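Local coordinates for protein glycosyltransferase Gtf1 (Streptococcus gordonii, PDB 5E9T) that is a GT-B-type glycosyltransferase subunit with an extended antiparallel beta-sheet domain, and assembles with the glycosyltransferase-stabilizing protein Gtf2, at residues Ala158-Phe166 / Asp176-Glu184. The protein carries 1 engineered substitution. Sequence-based numbering, arbitrary orientation.
Sequences AATLYQRRF and DMLIEDGQE
Arg164 and Met177 form a hydrogen-bonded pair of an antiparallel beta hairpin, strands 158-167 and 173-180 of the extended beta-sheet domain, and illustrate how one residue can bind a neighbouring strand with both its backbone and its side chain. Arg164 N donates to Met177 O at 3.1 Å, and Met177 N returns a bond to Arg164 O. One further rung, Ile179 N to Tyr162 O, is straight at its hydrogen (173°), although the donor stands well above the carbonyl plane. Tyr162 and Gln163 both face Tyr151 in a classic beta bulge on the other flank of strand 158-167.

The Arg164 side chain runs beside that of Met177, a selenomethionine, in the same direction. Arg164 CB lies 3.8 Å from Met177 CG. With CG anti to the backbone N (chi1 -180°), the chain stays extended until the bend at chi3, which brings Arg164 NH1 to 3.6 Å from Met177 SE. At the guanidinium edge, Arg164 NH1 also makes a long salt bridge with Glu184 OE2 (3.8 Å), the carboxylate plane turned 58° away. The Met177 and Glu184 side chains are poorly ordered, so these approaches are approximate. The stronger polar partner is Glu150 of the adjacent strand 146-155 in the same chain, paired with NH2, while Glu184 OE1 is taken by Tyr66 and Tyr187. Two carboxylates thus serve separate nitrogens of the buried guanidinium and probably offset its charge.

On the opposite face, Arg165 and Asp176 also run side by side, but the salt bridge from Arg165 NH2 to Asp176 OD2 is long, 3.8 Å. Arg165 NH1 in addition reaches Thr142 and a different Glu150, both on the Gtf2 chain, and Gln163 OE1 bonds Asn140 of that chain, placing this face at the subunit interface. Farther along the hairpin, Ile179 CG1 packs against Leu161 CG at 3.9 Å.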
loop_
_atom_site.group_PDB
_atom_site.type_symbol
_atom_site.label_atom_id
_atom_site.label_comp_id
_atom_site.label_asym_id
_atom_site.label_seq_id
_atom_site.Cartn_x
_atom_site.Cartn_y
_atom_site.Cartn_z
ATOM N N ALA A 158 -22.336 -17.451 -15.243
ATOM C CA ALA A 158 -21.076 -18.161 -15.388
ATOM C C ALA A 158 -20.563 -18.498 -13.999
ATOM O O ALA A 158 -20.508 -17.623 -13.127
ATOM C CB ALA A 158 -20.038 -17.345 -16.169
ATOM N N ALA A 159 -20.250 -19.770 -13.777
ATOM C CA ALA A 159 -19.611 -20.151 -12.531
ATOM C C ALA A 159 -18.316 -19.371 -12.390
ATOM O O ALA A 159 -17.525 -19.285 -13.333
ATOM C CB ALA A 159 -19.346 -21.654 -12.498
ATOM N N THR A 160 -18.111 -18.780 -11.217
ATOM C CA THR A 160 -17.005 -17.860 -11.001
ATOM C C THR A 160 -16.282 -18.228 -9.716
ATOM O O THR A 160 -16.915 -18.374 -8.665
ATOM C CB THR A 160 -17.501 -16.414 -10.927
ATOM O OG1 THR A 160 -18.139 -16.061 -12.161
ATOM C CG2 THR A 160 -16.342 -15.466 -10.666
ATOM N N LEU A 161 -14.960 -18.350 -9.798
ATOM C CA LEU A 161 -14.168 -18.668 -8.620
ATOM C C LEU A 161 -14.054 -17.434 -7.733
ATOM O O LEU A 161 -13.495 -16.415 -8.150
ATOM C CB LEU A 161 -12.783 -19.134 -9.054
ATOM C CG LEU A 161 -11.828 -19.498 -7.938
ATOM C CD1 LEU A 161 -12.445 -20.614 -7.149
ATOM C CD2 LEU A 161 -10.489 -19.914 -8.512
ATOM N N TYR A 162 -14.613 -17.499 -6.522
ATOM C CA TYR A 162 -14.401 -16.414 -5.576
ATOM C C TYR A 162 -13.404 -16.716 -4.466
ATOM O O TYR A 162 -12.865 -15.773 -3.875
ATOM C CB TYR A 162 -15.736 -16.007 -4.947
ATOM C CG TYR A 162 -16.609 -15.251 -5.910
ATOM C CD1 TYR A 162 -16.449 -13.887 -6.088
ATOM C CD2 TYR A 162 -17.575 -15.902 -6.666
ATOM C CE1 TYR A 162 -17.233 -13.186 -6.971
ATOM C CE2 TYR A 162 -18.368 -15.207 -7.556
ATOM C CZ TYR A 162 -18.191 -13.846 -7.703
ATOM O OH TYR A 162 -18.972 -13.138 -8.587
ATOM N N GLN A 163 -13.125 -17.985 -4.174
ATOM C CA GLN A 163 -12.283 -18.270 -3.022
ATOM C C GLN A 163 -11.662 -19.654 -3.161
ATOM O O GLN A 163 -12.321 -20.588 -3.624
ATOM C CB GLN A 163 -13.106 -18.149 -1.734
ATOM C CG GLN A 163 -12.553 -18.849 -0.516
ATOM C CD GLN A 163 -13.507 -18.751 0.653
ATOM O OE1 GLN A 163 -14.595 -19.325 0.628
ATOM N NE2 GLN A 163 -13.109 -18.017 1.682
ATOM N N ARG A 164 -10.422 -19.788 -2.700
ATOM C CA ARG A 164 -9.712 -21.057 -2.722
ATOM C C ARG A 164 -9.084 -21.293 -1.359
ATOM O O ARG A 164 -8.523 -20.372 -0.756
ATOM C CB ARG A 164 -8.638 -21.085 -3.810
ATOM C CG ARG A 164 -7.878 -22.394 -3.863
ATOM C CD ARG A 164 -6.827 -22.409 -4.955
ATOM N NE ARG A 164 -7.385 -22.158 -6.280
ATOM C CZ ARG A 164 -6.954 -21.213 -7.107
ATOM N NH1 ARG A 164 -5.943 -20.432 -6.759
ATOM N NH2 ARG A 164 -7.522 -21.059 -8.292
ATOM N N ARG A 165 -9.180 -22.531 -0.876
ATOM C CA ARG A 165 -8.812 -22.880 0.486
ATOM C C ARG A 165 -7.906 -24.102 0.470
ATOM O O ARG A 165 -8.082 -25.001 -0.355
ATOM C CB ARG A 165 -10.071 -23.145 1.320
ATOM C CG ARG A 165 -9.853 -23.430 2.794
ATOM C CD ARG A 165 -11.173 -23.288 3.553
ATOM N NE ARG A 165 -11.622 -21.896 3.578
ATOM C CZ ARG A 165 -12.854 -21.503 3.888
ATOM N NH1 ARG A 165 -13.784 -22.393 4.197
ATOM N NH2 ARG A 165 -13.158 -20.212 3.880
ATOM N N PHE A 166 -6.934 -24.129 1.379
ATOM C CA PHE A 166 -5.990 -25.232 1.497
ATOM C C PHE A 166 -6.068 -25.833 2.892
ATOM O O PHE A 166 -6.252 -25.115 3.879
ATOM C CB PHE A 166 -4.564 -24.771 1.189
ATOM C CG PHE A 166 -4.281 -24.657 -0.275
ATOM C CD1 PHE A 166 -4.829 -23.626 -1.021
ATOM C CD2 PHE A 166 -3.490 -25.593 -0.914
ATOM C CE1 PHE A 166 -4.581 -23.526 -2.375
ATOM C CE2 PHE A 166 -3.238 -25.496 -2.269
ATOM C CZ PHE A 166 -3.786 -24.464 -2.998
ATOM N N ASP A 176 -6.739 -19.576 3.411
ATOM C CA ASP A 176 -7.553 -19.413 2.216
ATOM C C ASP A 176 -7.215 -18.083 1.556
ATOM O O ASP A 176 -6.565 -17.214 2.143
ATOM C CB ASP A 176 -9.056 -19.517 2.522
ATOM C CG ASP A 176 -9.560 -18.406 3.424
ATOM O OD1 ASP A 176 -9.739 -17.271 2.933
ATOM O OD2 ASP A 176 -9.807 -18.676 4.619
HETATM N N MSE A 177 -7.670 -17.937 0.317
HETATM C CA MSE A 177 -7.339 -16.780 -0.499
HETATM C C MSE A 177 -8.552 -16.295 -1.280
HETATM O O MSE A 177 -9.416 -17.088 -1.637
HETATM C CB MSE A 177 -6.210 -17.131 -1.459
HETATM C CG MSE A 177 -6.463 -18.426 -2.195
HETATM SE SE MSE A 177 -5.316 -18.642 -3.729
HETATM C CE MSE A 177 -3.914 -19.635 -2.842
ATOM N N LEU A 178 -8.608 -14.998 -1.560
ATOM C CA LEU A 178 -9.736 -14.392 -2.257
ATOM C C LEU A 178 -9.370 -14.150 -3.714
ATOM O O LEU A 178 -8.327 -13.556 -4.008
ATOM C CB LEU A 178 -10.142 -13.070 -1.614
ATOM C CG LEU A 178 -10.736 -13.077 -0.220
ATOM C CD1 LEU A 178 -11.661 -11.868 -0.061
ATOM C CD2 LEU A 178 -11.446 -14.401 0.100
ATOM N N ILE A 179 -10.236 -14.586 -4.623
ATOM C CA ILE A 179 -10.007 -14.438 -6.054
ATOM C C ILE A 179 -10.880 -13.312 -6.585
ATOM O O ILE A 179 -12.096 -13.289 -6.350
ATOM C CB ILE A 179 -10.289 -15.748 -6.802
ATOM C CG1 ILE A 179 -9.524 -16.893 -6.141
ATOM C CG2 ILE A 179 -9.908 -15.603 -8.265
ATOM C CD1 ILE A 179 -8.030 -16.742 -6.204
ATOM N N GLU A 180 -10.254 -12.369 -7.284
ATOM C CA GLU A 180 -10.959 -11.312 -7.995
ATOM C C GLU A 180 -10.309 -11.165 -9.364
ATOM O O GLU A 180 -9.131 -10.807 -9.451
ATOM C CB GLU A 180 -10.900 -9.998 -7.209
ATOM C CG GLU A 180 -12.003 -9.001 -7.513
ATOM C CD GLU A 180 -12.011 -7.834 -6.535
ATOM O OE1 GLU A 180 -10.940 -7.231 -6.317
ATOM O OE2 GLU A 180 -13.084 -7.529 -5.972
ATOM N N ASP A 181 -11.072 -11.443 -10.425
ATOM C CA ASP A 181 -10.596 -11.321 -11.808
ATOM C C ASP A 181 -9.343 -12.159 -12.056
ATOM O O ASP A 181 -8.323 -11.665 -12.538
ATOM C CB ASP A 181 -10.346 -9.859 -12.171
ATOM C CG ASP A 181 -11.431 -8.949 -11.662
ATOM O OD1 ASP A 181 -12.601 -9.390 -11.638
ATOM O OD2 ASP A 181 -11.115 -7.804 -11.277
ATOM N N GLY A 182 -9.422 -13.443 -11.714
ATOM C CA GLY A 182 -8.314 -14.353 -11.936
ATOM C C GLY A 182 -7.064 -13.978 -11.167
ATOM O O GLY A 182 -5.980 -14.512 -11.422
ATOM N N GLN A 183 -7.207 -13.057 -10.221
ATOM C CA GLN A 183 -6.123 -12.610 -9.364
ATOM C C GLN A 183 -6.427 -13.005 -7.929
ATOM O O GLN A 183 -7.568 -12.884 -7.472
ATOM C CB GLN A 183 -5.942 -11.095 -9.442
ATOM C CG GLN A 183 -5.788 -10.561 -10.842
ATOM C CD GLN A 183 -4.517 -9.767 -11.004
ATOM O OE1 GLN A 183 -4.348 -8.714 -10.386
ATOM N NE2 GLN A 183 -3.607 -10.269 -11.831
ATOM N N GLU A 184 -5.403 -13.448 -7.209
ATOM C CA GLU A 184 -5.551 -13.747 -5.794
ATOM C C GLU A 184 -5.208 -12.468 -5.044
ATOM O O GLU A 184 -4.040 -12.078 -4.969
ATOM C CB GLU A 184 -4.641 -14.909 -5.403
ATOM C CG GLU A 184 -3.508 -15.149 -6.394
ATOM C CD GLU A 184 -3.156 -16.615 -6.554
ATOM O OE1 GLU A 184 -2.138 -17.049 -5.978
ATOM O OE2 GLU A 184 -3.893 -17.332 -7.264
#